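Local coordinates for protein cruciform cutting endonuclease 1, mitochondrial (Schizosaccharomyces pombe, PDB 1KCF) that resolves Holliday junctions in mitochondria, cutting four-way DNA junctions at the point of strand exchange with a preference for certain thymine-containing sequences, at residues Ile83-Thr86 with Glu87-Pro91; Gly124-Thr127 with Ile128-Thr132; Gln193-Lys196 with Glu197-Gly201. One frame throughout, in Å; residues are numbered along the deposited sequence.

Contact 1 (Ile83-Thr86 with Glu87-Pro91); sequences IQWT and EDFQP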
loop_
_atom_site.group_PDB
_atom_site.type_symbol
_atom_site.label_atom_id
_atom_site.label_comp_id
_atom_site.label_asym_id
_atom_site.label_seq_id
_atom_site.Cartn_x
_atom_site.Cartn_y
_atom_site.Cartn_z
ATOM N N ILE A 83 3.230 -15.739 12.434
ATOM C CA ILE A 83 3.632 -15.199 11.144
ATOM C C ILE A 83 5.133 -15.370 10.944
ATOM O O ILE A 83 5.943 -14.810 11.682
ATOM C CB ILE A 83 3.247 -13.702 11.033
ATOM C CG1 ILE A 83 1.724 -13.575 10.966
ATOM C CG2 ILE A 83 3.890 -13.071 9.804
ATOM C CD1 ILE A 83 1.220 -12.159 10.953
ATOM N N GLN A 84 5.491 -16.169 9.946
ATOM C CA GLN A 84 6.888 -16.425 9.634
ATOM C C GLN A 84 7.268 -15.513 8.484
ATOM O O GLN A 84 6.891 -15.751 7.339
ATOM C CB GLN A 84 7.077 -17.882 9.242
ATOM N N TRP A 85 8.015 -14.461 8.795
ATOM C CA TRP A 85 8.424 -13.501 7.786
ATOM C C TRP A 85 9.831 -12.983 8.047
ATOM O O TRP A 85 10.151 -12.552 9.153
ATOM C CB TRP A 85 7.445 -12.330 7.774
ATOM C CG TRP A 85 7.748 -11.295 6.745
ATOM C CD1 TRP A 85 7.578 -11.405 5.398
ATOM C CD2 TRP A 85 8.250 -9.974 6.981
ATOM N NE1 TRP A 85 7.939 -10.232 4.777
ATOM C CE2 TRP A 85 8.355 -9.337 5.729
ATOM C CE3 TRP A 85 8.618 -9.267 8.132
ATOM C CZ2 TRP A 85 8.812 -8.024 5.591
ATOM C CZ3 TRP A 85 9.074 -7.960 7.998
ATOM C CH2 TRP A 85 9.166 -7.353 6.735
ATOM N N THR A 86 10.664 -13.024 7.016
ATOM C CA THR A 86 12.034 -12.552 7.128
ATOM C C THR A 86 12.079 -11.069 6.788
ATOM O O THR A 86 11.576 -10.649 5.745
ATOM C CB THR A 86 12.965 -13.330 6.177
ATOM O OG1 THR A 86 12.965 -14.715 6.546
ATOM C CG2 THR A 86 14.384 -12.793 6.258
ATOM N N GLU A 87 12.680 -10.280 7.673
ATOM C CA GLU A 87 12.775 -8.843 7.467
ATOM C C GLU A 87 13.306 -8.526 6.075
ATOM O O GLU A 87 14.408 -8.931 5.709
ATOM C CB GLU A 87 13.678 -8.211 8.531
ATOM C CG GLU A 87 13.436 -6.720 8.736
ATOM C CD GLU A 87 14.197 -6.156 9.924
ATOM O OE1 GLU A 87 14.310 -6.858 10.952
ATOM O OE2 GLU A 87 14.667 -5.001 9.838
ATOM N N ASP A 88 12.501 -7.806 5.303
ATOM C CA ASP A 88 12.849 -7.404 3.945
ATOM C C ASP A 88 11.760 -6.429 3.524
ATOM O O ASP A 88 10.601 -6.813 3.370
ATOM C CB ASP A 88 12.848 -8.611 3.006
ATOM C CG ASP A 88 13.326 -8.262 1.607
ATOM O OD1 ASP A 88 13.132 -7.107 1.174
ATOM O OD2 ASP A 88 13.887 -9.149 0.931
ATOM N N PHE A 89 12.129 -5.170 3.336
ATOM C CA PHE A 89 11.153 -4.160 2.972
ATOM C C PHE A 89 11.015 -3.925 1.475
ATOM O O PHE A 89 10.706 -2.818 1.027
ATOM C CB PHE A 89 11.479 -2.863 3.708
ATOM C CG PHE A 89 11.678 -3.058 5.187
ATOM C CD1 PHE A 89 12.953 -3.069 5.735
ATOM C CD2 PHE A 89 10.588 -3.277 6.021
ATOM C CE1 PHE A 89 13.146 -3.296 7.092
ATOM C CE2 PHE A 89 10.769 -3.507 7.383
ATOM C CZ PHE A 89 12.052 -3.516 7.919
ATOM N N GLN A 90 11.241 -4.984 0.705
ATOM C CA GLN A 90 11.105 -4.925 -0.742
ATOM C C GLN A 90 9.613 -5.108 -1.035
ATOM O O GLN A 90 8.957 -5.948 -0.421
ATOM C CB GLN A 90 11.915 -6.042 -1.389
ATOM N N PRO A 91 9.061 -4.324 -1.976
ATOM C CA PRO A 91 7.646 -4.387 -2.356
ATOM C C PRO A 91 7.051 -5.794 -2.382
ATOM O O PRO A 91 5.919 -6.003 -1.943
ATOM C CB PRO A 91 7.636 -3.721 -3.726
ATOM C CG PRO A 91 8.673 -2.658 -3.563
ATOM C CD PRO A 91 9.795 -3.400 -2.861
#
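The backbone CA of Glu87 lies over one face of the Trp85 indole. It is 4.1 Å from the centroid of the Trp85 six-membered ring and 22° off the normal, a CH-pi contact offset toward the rim. The closest ring atom is Trp85 CZ3, 3.8 Å from Glu87 CA. With CG anti to the backbone N (chi1 -158°) the extended Glu87 chain leads away from the indole, and the carboxylate has a long, weak ion pair with Lys50.

Asp88 comes next. Its carbonyl approaches the indole obliquely, and Asp88 O is 3.1 Å from Trp85 CZ2. The same oxygen is hydrogen-bonded by Ser93 OG, and Trp85 NE1 is hydrogen-bonded to Ser93 O. The Asp88 side chain turns forward instead. Asp88 OD1 accepts from Gln90 N, two residues on, at 2.9 Å, an Asx turn; the N-H comes to the anti side, 26° out of the carboxylate plane.

Phe89 then brings its ring to the indole. Phe89 CE2 is 4.2 Å from Trp85 CH2, near the indole plane and at its edge. Gln90 is the N-cap residue of the helix that starts at Pro91, so the Asx turn lies just before it. Replacing Trp85 with an alanine would probably leave Phe89 and the Glu87 backbone without their aromatic partner and Ser93 O without the NE1 donor.

Residues 83-90 belong to the loop between strand 65-73 and helix 91-109. Trp85 packs on Asp96 and Leu97 of that helix and on Ile49, which also touches Phe89. Ile83 reaches Gln100 and Leu101, while Pro91 packs on Tyr143 of the second subunit.

Contact 2 (Gly124-Thr127 with Ile128-Thr132); sequences GIAT and IPEWT
Glu130 folds back from the first turn of its helix onto Thr127, and the two side chains cross obliquely. Glu130 CB and CG lie beside Thr127 OG1, whose placement is uncertain because CG is modelled too near it. Farther out, Glu130 CD lies 4.1 Å from the methyl Thr127 CG2. At the tip, Glu130 OE1 rests 3.6 Å from that methyl and 4.0 Å from Ala126 CB, and has a long, weak ion pair with Arg134.

Thr127 is the N-cap of helix 128-151. With chi1 at 67°, its OG1 sits between the backbone N and the carbonyl carbon, facing the N-H groups of the first helical turn. It accepts from Glu130 N at 3.3 Å, though the close neighbour makes the place of OG1 less sure. The backbone bond does not depend on OG1: Trp131 N gives to Thr127 O at 3.0 Å, with an N-H...O angle of 164°.

Ile125 meets the indole obliquely, Ile125 CG2 lying 4.4 Å from Trp131 CD1. The same ring packs edge-to-face with Tyr121, and the Trp131 side chain is about 8 Å from that of the magnesium-binding residue Asp46. Thr132 packs on Leu133 of the second subunit.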
loop_
_atom_site.group_PDB
_atom_site.type_symbol
_atom_site.label_atom_id
_atom_site.label_comp_id
_atom_site.label_asym_id
_atom_site.label_seq_id
_atom_site.Cartn_x
_atom_site.Cartn_y
_atom_site.Cartn_z
ATOM N N GLY A 124 13.750 5.236 18.443
ATOM C CA GLY A 124 14.527 4.029 18.662
ATOM C C GLY A 124 14.215 2.894 17.698
ATOM O O GLY A 124 15.080 2.061 17.423
ATOM N N ILE A 125 12.988 2.857 17.182
ATOM C CA ILE A 125 12.576 1.802 16.262
ATOM C C ILE A 125 13.237 1.896 14.893
ATOM O O ILE A 125 13.774 0.912 14.392
ATOM C CB ILE A 125 11.035 1.779 16.086
ATOM C CG1 ILE A 125 10.400 1.071 17.285
ATOM C CG2 ILE A 125 10.643 1.063 14.789
ATOM C CD1 ILE A 125 8.888 1.017 17.247
ATOM N N ALA A 126 13.197 3.072 14.283
ATOM C CA ALA A 126 13.808 3.240 12.977
ATOM C C ALA A 126 13.878 4.704 12.602
ATOM O O ALA A 126 13.392 5.565 13.336
ATOM C CB ALA A 126 13.018 2.469 11.931
ATOM N N THR A 127 14.488 4.979 11.455
ATOM C CA THR A 127 14.626 6.345 10.977
ATOM C C THR A 127 13.279 6.795 10.450
ATOM O O THR A 127 12.393 5.971 10.224
ATOM C CB THR A 127 15.680 6.440 9.854
ATOM O OG1 THR A 127 15.209 5.752 8.690
ATOM C CG2 THR A 127 16.993 5.796 10.307
ATOM N N ILE A 128 13.116 8.100 10.271
ATOM C CA ILE A 128 11.857 8.634 9.776
ATOM C C ILE A 128 11.529 8.090 8.384
ATOM O O ILE A 128 10.418 7.616 8.146
ATOM C CB ILE A 128 11.888 10.180 9.716
ATOM C CG1 ILE A 128 11.961 10.758 11.132
ATOM C CG2 ILE A 128 10.645 10.698 8.997
ATOM C CD1 ILE A 128 10.718 10.494 11.975
ATOM N N PRO A 129 12.497 8.146 7.449
ATOM C CA PRO A 129 12.265 7.648 6.089
ATOM C C PRO A 129 11.857 6.178 6.051
ATOM O O PRO A 129 10.901 5.806 5.371
ATOM C CB PRO A 129 13.610 7.880 5.399
ATOM C CG PRO A 129 14.178 9.058 6.138
ATOM C CD PRO A 129 13.848 8.721 7.568
ATOM N N GLU A 130 12.589 5.345 6.782
ATOM C CA GLU A 130 12.303 3.916 6.806
ATOM C C GLU A 130 10.939 3.613 7.422
ATOM O O GLU A 130 10.152 2.855 6.858
ATOM C CB GLU A 130 13.393 3.175 7.581
ATOM C CG GLU A 130 14.794 3.417 7.055
ATOM C CD GLU A 130 15.852 2.671 7.849
ATOM O OE1 GLU A 130 15.768 2.663 9.098
ATOM O OE2 GLU A 130 16.774 2.105 7.222
ATOM N N TRP A 131 10.664 4.210 8.575
ATOM C CA TRP A 131 9.403 3.989 9.265
ATOM C C TRP A 131 8.224 4.434 8.410
ATOM O O TRP A 131 7.230 3.718 8.286
ATOM C CB TRP A 131 9.377 4.760 10.581
ATOM C CG TRP A 131 8.175 4.461 11.406
ATOM C CD1 TRP A 131 7.960 3.347 12.172
ATOM C CD2 TRP A 131 7.008 5.279 11.544
ATOM N NE1 TRP A 131 6.731 3.427 12.780
ATOM C CE2 TRP A 131 6.128 4.600 12.412
ATOM C CE3 TRP A 131 6.623 6.517 11.018
ATOM C CZ2 TRP A 131 4.879 5.125 12.768
ATOM C CZ3 TRP A 131 5.384 7.039 11.372
ATOM C CH2 TRP A 131 4.526 6.340 12.240
ATOM N N THR A 132 8.345 5.630 7.842
ATOM C CA THR A 132 7.312 6.200 6.990
ATOM C C THR A 132 6.980 5.279 5.822
ATOM O O THR A 132 5.812 5.054 5.518
ATOM C CB THR A 132 7.751 7.570 6.441
ATOM O OG1 THR A 132 7.804 8.514 7.516
ATOM C CG2 THR A 132 6.779 8.072 5.383
#

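Contact 3 (Gln193-Lys196 with Glu197-Gly201); sequences QMVK and ELIDG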
loop_
_atom_site.group_PDB
_atom_site.type_symbol
_atom_site.label_atom_id
_atom_site.label_comp_id
_atom_site.label_asym_id
_atom_site.label_seq_id
_atom_site.Cartn_x
_atom_site.Cartn_y
_atom_site.Cartn_z
ATOM N N GLN A 193 -1.483 4.923 31.964
ATOM C CA GLN A 193 -2.256 5.342 33.127
ATOM C C GLN A 193 -3.736 5.481 32.794
ATOM O O GLN A 193 -4.595 5.169 33.619
ATOM C CB GLN A 193 -1.727 6.671 33.671
ATOM C CG GLN A 193 -0.927 6.536 34.959
ATOM C CD GLN A 193 -1.707 5.831 36.063
ATOM O OE1 GLN A 193 -2.762 6.302 36.497
ATOM N NE2 GLN A 193 -1.191 4.692 36.517
ATOM N N MET A 194 -4.037 5.959 31.591
ATOM C CA MET A 194 -5.429 6.113 31.189
ATOM C C MET A 194 -6.114 4.755 31.135
ATOM O O MET A 194 -7.229 4.604 31.624
ATOM C CB MET A 194 -5.535 6.800 29.824
ATOM C CG MET A 194 -5.057 8.239 29.819
ATOM S SD MET A 194 -5.564 9.156 28.338
ATOM C CE MET A 194 -4.227 8.799 27.235
ATOM N N VAL A 195 -5.443 3.765 30.550
ATOM C CA VAL A 195 -6.004 2.427 30.440
ATOM C C VAL A 195 -6.124 1.776 31.806
ATOM O O VAL A 195 -7.117 1.112 32.101
ATOM C CB VAL A 195 -5.142 1.527 29.536
ATOM C CG1 VAL A 195 -5.678 0.093 29.558
ATOM C CG2 VAL A 195 -5.156 2.072 28.114
ATOM N N LYS A 196 -5.105 1.968 32.636
ATOM C CA LYS A 196 -5.100 1.410 33.982
ATOM C C LYS A 196 -6.311 1.946 34.737
ATOM O O LYS A 196 -6.964 1.224 35.493
ATOM C CB LYS A 196 -3.808 1.805 34.704
ATOM C CG LYS A 196 -3.731 1.323 36.137
ATOM C CD LYS A 196 -2.387 1.655 36.757
ATOM C CE LYS A 196 -2.351 1.250 38.224
ATOM N NZ LYS A 196 -1.005 1.455 38.828
ATOM N N GLU A 197 -6.615 3.218 34.515
ATOM C CA GLU A 197 -7.752 3.856 35.160
ATOM C C GLU A 197 -9.045 3.250 34.629
ATOM O O GLU A 197 -9.959 2.942 35.391
ATOM C CB GLU A 197 -7.731 5.356 34.883
ATOM C CG GLU A 197 -8.848 6.123 35.560
ATOM C CD GLU A 197 -8.815 7.597 35.226
ATOM O OE1 GLU A 197 -7.728 8.204 35.332
ATOM O OE2 GLU A 197 -9.877 8.148 34.864
ATOM N N LEU A 198 -9.115 3.086 33.312
ATOM C CA LEU A 198 -10.295 2.512 32.682
ATOM C C LEU A 198 -10.568 1.110 33.211
ATOM O O LEU A 198 -11.718 0.742 33.439
ATOM C CB LEU A 198 -10.114 2.477 31.159
ATOM C CG LEU A 198 -10.168 3.854 30.493
ATOM C CD1 LEU A 198 -9.851 3.739 29.012
ATOM C CD2 LEU A 198 -11.551 4.449 30.698
ATOM N N ILE A 199 -9.507 0.334 33.406
ATOM C CA ILE A 199 -9.634 -1.027 33.921
ATOM C C ILE A 199 -10.068 -1.018 35.386
ATOM O O ILE A 199 -11.033 -1.685 35.765
ATOM C CB ILE A 199 -8.295 -1.789 33.809
ATOM C CG1 ILE A 199 -7.942 -2.000 32.334
ATOM C CG2 ILE A 199 -8.385 -3.117 34.553
ATOM C CD1 ILE A 199 -6.595 -2.642 32.110
ATOM N N ASP A 200 -9.347 -0.257 36.204
ATOM C CA ASP A 200 -9.655 -0.163 37.625
ATOM C C ASP A 200 -11.047 0.426 37.825
ATOM O O ASP A 200 -11.703 0.160 38.831
ATOM C CB ASP A 200 -8.613 0.703 38.339
ATOM C CG ASP A 200 -7.197 0.146 38.214
ATOM O OD1 ASP A 200 -6.269 0.739 38.808
ATOM O OD2 ASP A 200 -7.005 -0.880 37.524
ATOM N N GLY A 201 -11.496 1.224 36.860
ATOM C CA GLY A 201 -12.814 1.827 36.954
ATOM C C GLY A 201 -13.885 0.938 36.347
ATOM O O GLY A 201 -15.047 1.331 36.233
#
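The Asp200 carboxylate lies flat over the carbonyl oxygen of Lys196. Lys196 O is nearly straight below one face, 2.9 Å from Asp200 CG. Both groups are acceptors, so this is close packing without a hydrogen bond. At the OD1 end, from the same side, the aliphatic Lys196 CG approaches Asp200 OD1 to 3.7 Å. Asp200 CG is placed beside its own backbone N (chi1 -60°), which brings the carboxylate back over the preceding turn. Lys196 is fully extended, and its NZ stays 5.3 Å from Asp200 OD1. The opposite charges are near but not in contact, and the distant lysine would probably offset the carboxylate's charge only weakly.

This is the last part of helix 191-200, in the RNase H-like catalytic domain of the RuvC resolvase family. Its backbone is held by four successive i to i+4 bonds, from Glu197 N to Gln193 O through to Asp200 N to Lys196 O. A further one, Gly201 N to Glu197 O at 2.7 Å, carries the pattern to the first residue that leaves the helical conformation.

Val195 CG1 touches Ile199 CD1 at 3.9 Å, one turn apart. Leu198 CG lies against the backbone, 3.2 Å from Met194 O. Val195 and Met194 pack on Leu233 of helix 224-253, the helix that carries the magnesium-binding residue Asp230. Trp215 of helix 209-217 meets both Val195 and Ile199. Separately, Glu197 OE1 forms a salt bridge with Lys189.

Overall arrangement
Contacts 1 and 2 are surface contacts at helix starts, whereas contact 3 is partly buried at a helix end. Contact 1 leads into helix 91-109 and contact 2 into helix 128-151. Both lie on the same side of the chain's centre, with nearest atoms about 6 Å apart, and each brings a residue to the second subunit. Their polar side chains serve backbone NH groups, through an Asx turn in one and a less certain threonine cap in the other, next to a tryptophan. Contact 3 lies about 17 Å from contact 2 between nearest atoms. There the regular helical backbone bonds dominate, its apolar side chains pack against neighbouring helices and strand 204-206, and no other chain touches it.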